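Putative uncharacterized protein TCIL3000_10_9440 (Trypanosoma congolense, PDB 5KMX) is of unknown function but forms the bilobed ectodomain of an insect-stage trypanosome surface antigen, a putative sensor held in the membrane by a transmembrane helix. Local coordinates at residues 97-102 with 138-143; 134-139 with 146-151; 27-32 with 80-85. All blocks are in the same frame, centred on the assembly; numbering follows the deposited sequence.

Overall arrangement
Interactions 1 and 2 lie together in one lobe of the bilobed ectodomain, their centres about 8 Å apart. Interaction 3 is in the other lobe, about 49 Å and about 46 Å from them between centres, on the opposite side of the chain's centre. The first two share Ser138 and Lys139, touch the same sulfate, which is probably a crystallisation ion, and are joined by the Cys140-Cys146 disulfide (SG to SG 2.0 Å). Lys97 O also meets Cys149 N at 2.9 Å, a probable hydrogen bond between neighbouring strands. All three contacts reach one curled sheet, whose long strands 85-100 and 145-165 run from lobe to lobe.

Interaction 1 of 3, residues 97-102 with 138-143; sequences KWYTCS and SKCRLG. With SO4 (sulfate ion), chain F; SO4 (sulfate ion), chain G.
The Tyr99 ring meets the sulfur of Cys140 at its edge: Cys140 SG lies near the ring plane, 3.7 Å from Tyr99 CE2, a Cys sulfur-aromatic contact in which the sulfur faces ring hydrogens rather than the pi cloud. CG anti to the backbone N (chi1 179°) carries the tyrosine ring out so that its CE2 edge meets this sulfur; the rings of His119 and Phe122 on helix 116-128 meet it too. The other flat group, the Arg141 guanidinium, has Lys139 CB over one face and a sulfate oxygen at its edge. Sulfate O2 lies in the guanidinium plane and accepts from Arg141 NH1 (2.7 Å) and Arg141 NH2 (3.0 Å), while the backbone N atoms of Ser138 and Lys139 add weak bonds to the same ion. NH1 of Arg141 also makes a salt bridge with Glu144. This is the disulfide-rich lobe, where a loop between two hairpin strands folds back over the end of strand 85-100; Cys101 is bonded to Cys115 and Cys140 to Cys146. The two cysteines pack across the contact, Cys101 CB against Cys140 SG at 3.7 Å, and Cys101 CB faces Arg141 O. Just past the strand, one backbone bond joins Cys101 to the loop: Gly143 N donates to Cys101 O, nearly straight at 174°, though the modelled 2.5 Å is shorter than such a bond normally is and doubtful in its exact length. Beside it, Leu142 swings CD1 to within 3.5 Å of Cys101 O, and Thr100 lays CG2 against the backbone of Gly143.

Interaction 2 of 3, residues 134-139 with 146-151; sequences TTESSK and CGYCKQ. With SO4 (sulfate ion), chain F.
Thr134 and Tyr148 project alongside each other from the same face of the hairpin, with the threonine laid over the tyrosine ring. Thr134 CB is 3.8 Å from the Tyr148 ring centroid and 23° off its normal, displaced toward the phenol end, so the contact is a CH-pi one with the closest approach at CZ. Tyr148 adopts the torsion that sets CG between its own backbone N and carbonyl carbon (chi1 63°), which folds the ring back toward the neighbouring strand. Glu136 comes to the same ring from its rim: Glu136 OE2 lies 3.3 Å from Tyr148 CE2, and the carboxylate is nearly coplanar with the ring, their planes 11° apart. Trp98 of strand 85-100 also meets the tyrosine, and Glu136 touches that indole as well. Beneath these groups, strands 132-135 and 145-165 run antiparallel. Thr134 and Tyr148 are a hydrogen-bonded pair, N of Thr134 to O of Tyr148 at 2.9 Å and N of Tyr148 to O of Thr134 at 3.0 Å. The next pair, Thr135 with Gly147, is non-hydrogen-bonded, and the glycine lets the two CA atoms approach to 4.3 Å. Past Thr135 the first strand ends, but Cys146 O, still in strand 145-165, accepts from Glu136 N at 2.9 Å and receives a weak bond from Ser137 N. Ser137 OG, close to Cys146 CA, donates to Lys139 O at 2.9 Å, within the start of the loop. The chemistry implies a ring gripped by unlike partners: aliphatic carbon over its face, and an anionic oxygen at its edge, where the slightly positive ring hydrogens would probably be attractive to it.

Interaction 3 of 3, residues 27-32 with 80-85; sequences EKWTGR and NTVQPF
An inverse gamma turn centred on Trp29 leads into strand 31-33 and packs against the loop that joins strands 72-79 and 85-100. Within the turn Thr30 N makes a weak bond to Lys28 O, and the bend sends the backbone of Thr30 toward Asn80 while the indole passes beneath the loop. Asn80 N donates to Thr30 O at 2.8 Å, almost straight at 175°. The side chains of the same two residues cross at a slant and join a second time: Thr30 OG1 donates to Asn80 OD1, although the modelled 2.5 Å is unusually short and its exact geometry is doubtful. The threonine hydroxyl can reach it because OG1 stands between its own backbone N and carbonyl carbon (chi1 54°). Asn80 CB also lies 3.5 Å from Lys28 O. On the inner side Val82 crosses the Trp29 side chain at about a right angle and places CG2 over one face of the indole, 3.9 Å from the centroid of the five-membered ring and 16° off its normal, a CH-pi contact. Val82 CG2 comes within 3.8 Å of Trp29 CE2, off toward the rim of the ring system. Deeper in, Trp29 packs on Ile79, Ala162 and Leu202 and meets Tyr170 edge-to-face, while its carbonyl O accepts from Thr58 OG1. The Asn80-Thr30 backbone bond carries on, just beyond the strand ends, the antiparallel pairing of 31-33 with 72-79 in the curled sheet, with the inverse gamma turn leading in over a buried tryptophan.

Interaction 1 of 3, residues 97-102 with 138-143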
# COMPACT_ATOMS: atom_id res chain seq x y z
N LYS A 97 -0.82 -4.32 -16.34
CA LYS A 97 0.61 -4.52 -16.59
C LYS A 97 0.88 -4.63 -18.09
O LYS A 97 0.25 -5.42 -18.79
CB LYS A 97 1.11 -5.77 -15.87
CG LYS A 97 1.11 -5.65 -14.35
CD LYS A 97 2.23 -4.75 -13.84
CE LYS A 97 3.59 -5.44 -13.92
NZ LYS A 97 4.69 -4.56 -13.44
N TRP A 98 1.84 -3.85 -18.57
CA TRP A 98 2.17 -3.79 -19.99
C TRP A 98 3.31 -4.72 -20.36
O TRP A 98 4.33 -4.77 -19.67
CB TRP A 98 2.54 -2.36 -20.39
CG TRP A 98 1.37 -1.44 -20.46
CD1 TRP A 98 0.81 -0.74 -19.43
CD2 TRP A 98 0.62 -1.09 -21.63
NE1 TRP A 98 -0.25 0.01 -19.89
CE2 TRP A 98 -0.38 -0.19 -21.24
CE3 TRP A 98 0.71 -1.47 -22.98
CZ2 TRP A 98 -1.30 0.35 -22.14
CZ3 TRP A 98 -0.20 -0.93 -23.87
CH2 TRP A 98 -1.19 -0.03 -23.45
N TYR A 99 3.14 -5.46 -21.45
CA TYR A 99 4.23 -6.25 -22.02
C TYR A 99 4.99 -5.43 -23.04
O TYR A 99 4.40 -4.85 -23.96
CB TYR A 99 3.70 -7.53 -22.67
CG TYR A 99 4.81 -8.36 -23.28
CD1 TYR A 99 5.47 -9.32 -22.53
CD2 TYR A 99 5.19 -8.18 -24.60
CE1 TYR A 99 6.48 -10.08 -23.08
CE2 TYR A 99 6.21 -8.93 -25.16
CZ TYR A 99 6.85 -9.88 -24.39
OH TYR A 99 7.86 -10.63 -24.94
N THR A 100 6.31 -5.38 -22.89
CA THR A 100 7.18 -4.71 -23.84
C THR A 100 8.15 -5.71 -24.46
O THR A 100 8.83 -6.45 -23.74
CB THR A 100 7.98 -3.58 -23.19
OG1 THR A 100 7.10 -2.72 -22.47
CG2 THR A 100 8.73 -2.77 -24.25
N CYS A 101 8.20 -5.73 -25.78
CA CYS A 101 9.11 -6.61 -26.49
C CYS A 101 10.55 -6.15 -26.30
O CYS A 101 11.05 -5.30 -27.03
CB CYS A 101 8.77 -6.64 -27.98
SG CYS A 101 9.36 -8.11 -28.86
N SER A 102 11.22 -6.73 -25.30
CA SER A 102 12.59 -6.35 -24.98
C SER A 102 13.58 -7.30 -25.64
O SER A 102 13.20 -8.32 -26.22
CB SER A 102 12.80 -6.35 -23.47
OG SER A 102 14.13 -6.01 -23.14
N SER A 138 -0.58 -4.91 -34.04
CA SER A 138 -0.82 -6.06 -34.90
C SER A 138 0.34 -7.05 -34.84
O SER A 138 0.14 -8.26 -34.99
CB SER A 138 -1.05 -5.61 -36.35
OG SER A 138 -2.28 -4.93 -36.48
N LYS A 139 1.54 -6.53 -34.61
CA LYS A 139 2.74 -7.36 -34.48
C LYS A 139 3.59 -6.86 -33.31
O LYS A 139 3.69 -5.66 -33.08
CB LYS A 139 3.55 -7.35 -35.78
CG LYS A 139 4.77 -8.26 -35.75
CD LYS A 139 5.35 -8.46 -37.14
CE LYS A 139 4.51 -9.44 -37.96
NZ LYS A 139 5.14 -9.75 -39.28
N CYS A 140 4.19 -7.79 -32.58
CA CYS A 140 4.98 -7.46 -31.40
C CYS A 140 6.45 -7.27 -31.77
O CYS A 140 7.23 -8.22 -31.77
CB CYS A 140 4.83 -8.57 -30.35
SG CYS A 140 5.53 -8.19 -28.73
N ARG A 141 6.81 -6.03 -32.10
CA ARG A 141 8.16 -5.69 -32.53
C ARG A 141 9.01 -5.22 -31.35
O ARG A 141 8.48 -4.78 -30.34
CB ARG A 141 8.13 -4.60 -33.60
CG ARG A 141 7.23 -4.92 -34.78
CD ARG A 141 7.05 -3.70 -35.66
NE ARG A 141 5.98 -3.89 -36.64
CZ ARG A 141 4.69 -3.78 -36.36
NH1 ARG A 141 4.29 -3.50 -35.13
NH2 ARG A 141 3.79 -3.97 -37.32
N LEU A 142 10.33 -5.32 -31.50
CA LEU A 142 11.27 -4.91 -30.45
C LEU A 142 10.99 -3.49 -29.96
O LEU A 142 10.89 -2.55 -30.75
CB LEU A 142 12.71 -5.01 -30.96
CG LEU A 142 13.82 -4.44 -30.07
CD1 LEU A 142 14.08 -5.34 -28.87
CD2 LEU A 142 15.09 -4.23 -30.88
N GLY A 143 10.88 -3.34 -28.64
CA GLY A 143 10.68 -2.04 -28.02
C GLY A 143 9.24 -1.56 -28.09
O GLY A 143 8.96 -0.41 -27.75
S SO4 F . 1.04 -1.86 -35.71
O1 SO4 F . 0.89 -1.69 -37.15
O2 SO4 F . 1.58 -3.18 -35.43
O3 SO4 F . 1.94 -0.83 -35.19
O4 SO4 F . -0.27 -1.72 -35.07
S SO4 G . 4.76 -4.82 -9.80
O1 SO4 G . 5.58 -4.46 -8.65
O2 SO4 G . 5.57 -5.56 -10.77
O3 SO4 G . 4.24 -3.60 -10.43
O4 SO4 G . 3.64 -5.65 -9.36

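Interaction 2 of 3, residues 134-139 with 146-151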
# COMPACT_ATOMS: atom_id res chain seq x y z
N THR A 134 -5.20 -7.61 -23.68
CA THR A 134 -5.59 -6.70 -24.75
C THR A 134 -4.40 -6.39 -25.65
O THR A 134 -3.33 -6.01 -25.17
CB THR A 134 -6.16 -5.38 -24.19
OG1 THR A 134 -7.33 -5.65 -23.41
CG2 THR A 134 -6.52 -4.42 -25.32
N THR A 135 -4.58 -6.56 -26.96
CA THR A 135 -3.53 -6.27 -27.93
C THR A 135 -3.55 -4.80 -28.32
O THR A 135 -4.63 -4.21 -28.49
CB THR A 135 -3.67 -7.13 -29.20
OG1 THR A 135 -4.98 -6.96 -29.76
CG2 THR A 135 -3.45 -8.60 -28.88
N GLU A 136 -2.37 -4.20 -28.48
CA GLU A 136 -2.25 -2.80 -28.88
C GLU A 136 -1.49 -2.65 -30.20
O GLU A 136 -1.42 -1.56 -30.76
CB GLU A 136 -1.56 -1.99 -27.79
CG GLU A 136 -2.40 -1.81 -26.52
CD GLU A 136 -3.71 -1.10 -26.77
OE1 GLU A 136 -3.76 -0.26 -27.69
OE2 GLU A 136 -4.69 -1.38 -26.05
N SER A 137 -0.92 -3.75 -30.68
CA SER A 137 -0.20 -3.75 -31.95
C SER A 137 -0.48 -5.03 -32.72
O SER A 137 -0.60 -6.11 -32.14
CB SER A 137 1.30 -3.58 -31.72
OG SER A 137 1.84 -4.71 -31.04
N SER A 138 -0.58 -4.91 -34.04
CA SER A 138 -0.82 -6.06 -34.90
C SER A 138 0.34 -7.05 -34.84
O SER A 138 0.14 -8.26 -34.99
CB SER A 138 -1.05 -5.61 -36.35
OG SER A 138 -2.28 -4.93 -36.48
N LYS A 139 1.54 -6.53 -34.61
CA LYS A 139 2.74 -7.36 -34.48
C LYS A 139 3.59 -6.86 -33.31
O LYS A 139 3.69 -5.66 -33.08
CB LYS A 139 3.55 -7.35 -35.78
CG LYS A 139 4.77 -8.26 -35.75
CD LYS A 139 5.35 -8.46 -37.14
CE LYS A 139 4.51 -9.44 -37.96
NZ LYS A 139 5.14 -9.75 -39.28
N CYS A 146 3.24 -4.15 -26.95
CA CYS A 146 2.44 -5.07 -27.74
C CYS A 146 1.04 -5.26 -27.18
O CYS A 146 0.11 -5.60 -27.92
CB CYS A 146 3.15 -6.42 -27.84
SG CYS A 146 4.89 -6.31 -28.30
N GLY A 147 0.89 -5.04 -25.88
CA GLY A 147 -0.39 -5.21 -25.23
C GLY A 147 -0.25 -5.20 -23.72
O GLY A 147 0.85 -5.01 -23.20
N TYR A 148 -1.36 -5.41 -23.01
CA TYR A 148 -1.36 -5.38 -21.56
C TYR A 148 -2.33 -6.41 -20.98
O TYR A 148 -3.19 -6.93 -21.68
CB TYR A 148 -1.70 -3.98 -21.04
CG TYR A 148 -3.09 -3.51 -21.42
CD1 TYR A 148 -4.20 -3.84 -20.64
CD2 TYR A 148 -3.30 -2.72 -22.55
CE1 TYR A 148 -5.46 -3.40 -20.98
CE2 TYR A 148 -4.56 -2.29 -22.89
CZ TYR A 148 -5.64 -2.63 -22.10
OH TYR A 148 -6.90 -2.19 -22.44
N CYS A 149 -2.17 -6.68 -19.69
CA CYS A 149 -3.05 -7.59 -18.96
C CYS A 149 -3.81 -6.83 -17.88
O CYS A 149 -3.21 -6.09 -17.10
CB CYS A 149 -2.24 -8.72 -18.33
SG CYS A 149 -3.21 -9.81 -17.26
N LYS A 150 -5.13 -7.02 -17.85
CA LYS A 150 -5.95 -6.47 -16.77
C LYS A 150 -6.30 -7.58 -15.79
O LYS A 150 -7.04 -8.51 -16.12
CB LYS A 150 -7.22 -5.81 -17.32
CG LYS A 150 -7.06 -4.32 -17.59
CD LYS A 150 -8.41 -3.64 -17.71
CE LYS A 150 -8.26 -2.12 -17.69
NZ LYS A 150 -9.57 -1.43 -17.49
N GLN A 151 -5.76 -7.47 -14.59
CA GLN A 151 -5.82 -8.54 -13.60
C GLN A 151 -6.65 -8.13 -12.39
O GLN A 151 -6.56 -7.00 -11.91
CB GLN A 151 -4.40 -8.91 -13.16
CG GLN A 151 -4.27 -10.25 -12.47
CD GLN A 151 -2.84 -10.54 -12.05
OE1 GLN A 151 -1.91 -9.85 -12.48
NE2 GLN A 151 -2.66 -11.55 -11.22
S SO4 F . 1.04 -1.86 -35.71
O1 SO4 F . 0.89 -1.69 -37.15
O2 SO4 F . 1.58 -3.18 -35.43
O3 SO4 F . 1.94 -0.83 -35.19
O4 SO4 F . -0.27 -1.72 -35.07

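Interaction 3 of 3, residues 27-32 with 80-85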
# COMPACT_ATOMS: atom_id res chain seq x y z
N GLU A 27 3.76 5.37 20.05
CA GLU A 27 3.70 4.28 21.03
C GLU A 27 2.39 4.31 21.81
O GLU A 27 2.03 3.33 22.47
CB GLU A 27 4.88 4.37 21.99
CG GLU A 27 6.25 4.35 21.32
CD GLU A 27 6.60 2.99 20.73
OE1 GLU A 27 5.87 2.01 20.99
OE2 GLU A 27 7.61 2.90 20.00
N LYS A 28 1.69 5.44 21.74
CA LYS A 28 0.42 5.61 22.45
C LYS A 28 -0.79 5.28 21.58
O LYS A 28 -1.93 5.38 22.03
CB LYS A 28 0.30 7.05 22.95
CG LYS A 28 1.41 7.48 23.89
CD LYS A 28 1.31 8.96 24.23
CE LYS A 28 2.19 9.32 25.41
NZ LYS A 28 2.06 10.76 25.77
N TRP A 29 -0.55 4.88 20.33
CA TRP A 29 -1.63 4.63 19.39
C TRP A 29 -2.30 3.28 19.60
O TRP A 29 -2.39 2.47 18.67
CB TRP A 29 -1.12 4.75 17.95
CG TRP A 29 -0.90 6.16 17.50
CD1 TRP A 29 -0.91 7.28 18.27
CD2 TRP A 29 -0.65 6.60 16.16
NE1 TRP A 29 -0.68 8.39 17.50
CE2 TRP A 29 -0.51 8.00 16.20
CE3 TRP A 29 -0.52 5.94 14.93
CZ2 TRP A 29 -0.25 8.75 15.06
CZ3 TRP A 29 -0.27 6.69 13.80
CH2 TRP A 29 -0.14 8.09 13.87
N THR A 30 -2.77 3.03 20.81
CA THR A 30 -3.63 1.88 21.08
C THR A 30 -5.06 2.28 20.76
O THR A 30 -5.34 3.45 20.53
CB THR A 30 -3.54 1.40 22.53
OG1 THR A 30 -3.81 2.50 23.42
CG2 THR A 30 -2.16 0.84 22.82
N GLY A 31 -5.96 1.30 20.74
CA GLY A 31 -7.35 1.55 20.44
C GLY A 31 -7.95 0.38 19.70
O GLY A 31 -7.65 -0.78 20.01
N ARG A 32 -8.79 0.67 18.72
CA ARG A 32 -9.44 -0.38 17.94
C ARG A 32 -9.66 -0.01 16.48
O ARG A 32 -9.97 1.14 16.16
CB ARG A 32 -10.78 -0.75 18.58
CG ARG A 32 -10.65 -1.39 19.95
CD ARG A 32 -11.99 -1.84 20.50
NE ARG A 32 -11.83 -2.64 21.71
CZ ARG A 32 -12.80 -2.88 22.58
NH1 ARG A 32 -14.02 -2.39 22.39
NH2 ARG A 32 -12.56 -3.62 23.66
N ASN A 80 -6.11 6.12 20.04
CA ASN A 80 -5.83 7.20 20.99
C ASN A 80 -4.98 8.31 20.39
O ASN A 80 -4.05 8.04 19.63
CB ASN A 80 -5.14 6.63 22.23
CG ASN A 80 -5.92 5.49 22.87
OD1 ASN A 80 -5.34 4.49 23.27
ND2 ASN A 80 -7.23 5.65 22.94
N THR A 81 -5.31 9.55 20.74
CA THR A 81 -4.62 10.74 20.24
C THR A 81 -4.90 11.02 18.77
O THR A 81 -4.44 12.03 18.22
CB THR A 81 -3.09 10.65 20.43
OG1 THR A 81 -2.55 9.61 19.59
CG2 THR A 81 -2.73 10.36 21.88
N VAL A 82 -5.65 10.13 18.12
CA VAL A 82 -6.03 10.30 16.72
C VAL A 82 -7.52 10.58 16.62
O VAL A 82 -8.34 9.77 17.06
CB VAL A 82 -5.70 9.05 15.89
CG1 VAL A 82 -5.96 9.30 14.41
CG2 VAL A 82 -4.25 8.63 16.10
N GLN A 83 -7.87 11.73 16.06
CA GLN A 83 -9.27 12.06 15.84
C GLN A 83 -9.89 10.97 14.98
O GLN A 83 -9.45 10.74 13.85
CB GLN A 83 -9.41 13.43 15.17
CG GLN A 83 -8.97 14.59 16.06
CD GLN A 83 -9.06 15.95 15.38
OE1 GLN A 83 -8.58 16.95 15.91
NE2 GLN A 83 -9.68 15.99 14.20
N PRO A 84 -10.93 10.29 15.50
CA PRO A 84 -11.43 9.10 14.81
C PRO A 84 -12.01 9.40 13.44
O PRO A 84 -12.44 10.52 13.18
CB PRO A 84 -12.51 8.57 15.76
CG PRO A 84 -12.98 9.78 16.49
CD PRO A 84 -11.75 10.62 16.68
N PHE A 85 -11.99 8.40 12.56
CA PHE A 85 -12.51 8.54 11.22
C PHE A 85 -12.89 7.18 10.65
O PHE A 85 -12.56 6.15 11.24
CB PHE A 85 -11.49 9.23 10.31
CG PHE A 85 -10.22 8.44 10.11
CD1 PHE A 85 -9.21 8.49 11.06
CD2 PHE A 85 -10.04 7.67 8.98
CE1 PHE A 85 -8.04 7.77 10.87
CE2 PHE A 85 -8.87 6.95 8.79
CZ PHE A 85 -7.87 7.00 9.74